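Local structure of protein (hdlp (histone deacetylase-like protein)) (Aquifex aeolicus, 1C3P) at residues L255-L260 / R304-I309. The protein probably acts as a zinc-dependent deacetylase of the histone deacetylase family, and is linked to acetoin breakdown. Sequence-based numbering, arbitrary orientation.
Sequences LGTDPL and RAWTLI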
loop_
_atom_site.group_PDB
_atom_site.type_symbol
_atom_site.label_atom_id
_atom_site.label_comp_id
_atom_site.label_asym_id
_atom_site.label_seq_id
_atom_site.Cartn_x
_atom_site.Cartn_y
_atom_site.Cartn_z
ATOM N N LEU A 255 -0.993 -1.379 -3.491
ATOM C CA LEU A 255 -1.870 -0.440 -4.157
ATOM C C LEU A 255 -2.428 0.694 -3.330
ATOM O O LEU A 255 -3.653 0.853 -3.262
ATOM C CB LEU A 255 -3.027 -1.263 -4.744
ATOM C CG LEU A 255 -2.516 -2.373 -5.661
ATOM C CD1 LEU A 255 -3.553 -3.465 -5.826
ATOM C CD2 LEU A 255 -2.127 -1.753 -6.995
ATOM N N GLY A 256 -1.561 1.491 -2.708
ATOM C CA GLY A 256 -2.062 2.617 -1.933
ATOM C C GLY A 256 -2.816 3.568 -2.853
ATOM O O GLY A 256 -2.476 3.692 -4.033
ATOM N N THR A 257 -3.835 4.244 -2.322
ATOM C CA THR A 257 -4.624 5.165 -3.133
ATOM C C THR A 257 -4.160 6.609 -3.019
ATOM O O THR A 257 -4.770 7.504 -3.598
ATOM C CB THR A 257 -6.136 5.096 -2.771
ATOM O OG1 THR A 257 -6.330 5.474 -1.405
ATOM C CG2 THR A 257 -6.662 3.675 -2.978
ATOM N N ASP A 258 -3.070 6.849 -2.295
ATOM C CA ASP A 258 -2.602 8.217 -2.185
ATOM C C ASP A 258 -2.175 8.907 -3.483
ATOM O O ASP A 258 -1.980 10.115 -3.486
ATOM C CB ASP A 258 -1.526 8.372 -1.097
ATOM C CG ASP A 258 -0.402 7.373 -1.212
ATOM O OD1 ASP A 258 -0.335 6.648 -2.225
ATOM O OD2 ASP A 258 0.426 7.324 -0.270
ATOM N N PRO A 259 -1.943 8.161 -4.580
ATOM C CA PRO A 259 -1.567 8.874 -5.807
ATOM C C PRO A 259 -2.714 9.692 -6.444
ATOM O O PRO A 259 -2.481 10.509 -7.330
ATOM C CB PRO A 259 -1.075 7.744 -6.722
ATOM C CG PRO A 259 -1.891 6.566 -6.253
ATOM C CD PRO A 259 -1.759 6.707 -4.765
ATOM N N LEU A 260 -3.944 9.489 -5.978
ATOM C CA LEU A 260 -5.095 10.202 -6.531
ATOM C C LEU A 260 -5.139 11.700 -6.246
ATOM O O LEU A 260 -4.699 12.186 -5.195
ATOM C CB LEU A 260 -6.405 9.564 -6.032
ATOM C CG LEU A 260 -6.594 8.077 -6.349
ATOM C CD1 LEU A 260 -7.754 7.508 -5.529
ATOM C CD2 LEU A 260 -6.801 7.889 -7.829
ATOM N N ARG A 304 -13.764 4.391 -3.360
ATOM C CA ARG A 304 -14.107 4.163 -4.749
ATOM C C ARG A 304 -13.000 3.459 -5.520
ATOM O O ARG A 304 -13.270 2.570 -6.328
ATOM C CB ARG A 304 -14.455 5.494 -5.456
ATOM C CG ARG A 304 -15.674 6.268 -4.908
ATOM C CD ARG A 304 -16.017 7.444 -5.855
ATOM N NE ARG A 304 -14.813 8.191 -6.188
ATOM C CZ ARG A 304 -14.636 8.920 -7.285
ATOM N NH1 ARG A 304 -15.594 9.032 -8.207
ATOM N NH2 ARG A 304 -13.472 9.522 -7.472
ATOM N N ALA A 305 -11.751 3.841 -5.263
ATOM C CA ALA A 305 -10.633 3.248 -5.986
ATOM C C ALA A 305 -10.431 1.776 -5.686
ATOM O O ALA A 305 -10.251 0.974 -6.602
ATOM C CB ALA A 305 -9.329 4.051 -5.709
ATOM N N TRP A 306 -10.444 1.401 -4.410
ATOM C CA TRP A 306 -10.283 -0.008 -4.105
ATOM C C TRP A 306 -11.498 -0.777 -4.578
ATOM O O TRP A 306 -11.407 -1.969 -4.863
ATOM C CB TRP A 306 -10.047 -0.245 -2.614
ATOM C CG TRP A 306 -8.608 -0.005 -2.217
ATOM C CD1 TRP A 306 -7.525 0.018 -3.044
ATOM C CD2 TRP A 306 -8.104 0.172 -0.891
ATOM N NE1 TRP A 306 -6.372 0.197 -2.315
ATOM C CE2 TRP A 306 -6.700 0.294 -0.991
ATOM C CE3 TRP A 306 -8.702 0.238 0.376
ATOM C CZ2 TRP A 306 -5.884 0.480 0.133
ATOM C CZ3 TRP A 306 -7.894 0.423 1.491
ATOM C CH2 TRP A 306 -6.495 0.541 1.359
ATOM N N THR A 307 -12.640 -0.107 -4.662
ATOM C CA THR A 307 -13.827 -0.794 -5.148
ATOM C C THR A 307 -13.573 -1.176 -6.607
ATOM O O THR A 307 -13.927 -2.275 -7.025
ATOM C CB THR A 307 -15.094 0.086 -4.982
ATOM O OG1 THR A 307 -15.442 0.133 -3.590
ATOM C CG2 THR A 307 -16.269 -0.479 -5.779
ATOM N N LEU A 308 -12.943 -0.290 -7.381
ATOM C CA LEU A 308 -12.627 -0.626 -8.772
ATOM C C LEU A 308 -11.727 -1.868 -8.812
ATOM O O LEU A 308 -11.896 -2.764 -9.655
ATOM C CB LEU A 308 -11.926 0.542 -9.483
ATOM C CG LEU A 308 -12.751 1.812 -9.715
ATOM C CD1 LEU A 308 -11.944 2.842 -10.537
ATOM C CD2 LEU A 308 -14.037 1.423 -10.460
ATOM N N ILE A 309 -10.762 -1.925 -7.901
ATOM C CA ILE A 309 -9.865 -3.070 -7.849
ATOM C C ILE A 309 -10.651 -4.333 -7.515
ATOM O O ILE A 309 -10.440 -5.382 -8.126
ATOM C CB ILE A 309 -8.780 -2.906 -6.765
ATOM C CG1 ILE A 309 -7.888 -1.705 -7.081
ATOM C CG2 ILE A 309 -7.958 -4.181 -6.674
ATOM C CD1 ILE A 309 -7.132 -1.838 -8.388
#
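Trp306 NE1 gives its hydrogen to Leu255 O over 3.0 Å. The bond is nearly straight, with an N-H...O angle of 164°. Leu255 O sits at the edge of the indole, close to the ring plane, while the donor is tilted about 25° from the plane of the carbonyl. This joins the helix containing residues 304-309 to the main chain of 255-260 just past strand 250-254. It also pairs the indole N-H inside the protein, where both residues are buried.

Thr257 meets the same indole from one face. Its CG2 lies 3.8 Å from the centroid of the five-membered ring of Trp306, a CH-pi contact displaced toward the rim. With chi1 at 61°, Thr257 OG1 lies between the backbone N and the carbonyl carbon, and CG2 is turned anti to the carbonyl carbon, toward the indole. The indole is therefore held at an edge by a carbonyl and over a face by a methyl. Phe124 meets Trp306 edge-to-face, and Leu31 of helix 28-37 also touches it.

Ala305, the residue before Trp306 on the helix, turns its CB toward two apolar groups. Thr257 CG2 and Leu260 CD1 each lie 3.8 Å from Ala305 CB. Residues Thr257 to Leu260 form a type I beta turn, closed by a hydrogen bond from Leu260 N to Thr257 O, and the side chains of its first and last residues both point toward the helix.

Asp258, within that turn, binds zinc in another structure of this protein, together with Asp168 and His170. Asp258 OD1 accepts a hydrogen bond from Ala169 N. The contact thus packs helix 299-314 against a zinc-ligand loop that follows a strand of the parallel sheet, as in the arginase-like alpha/beta fold of histone deacetylases.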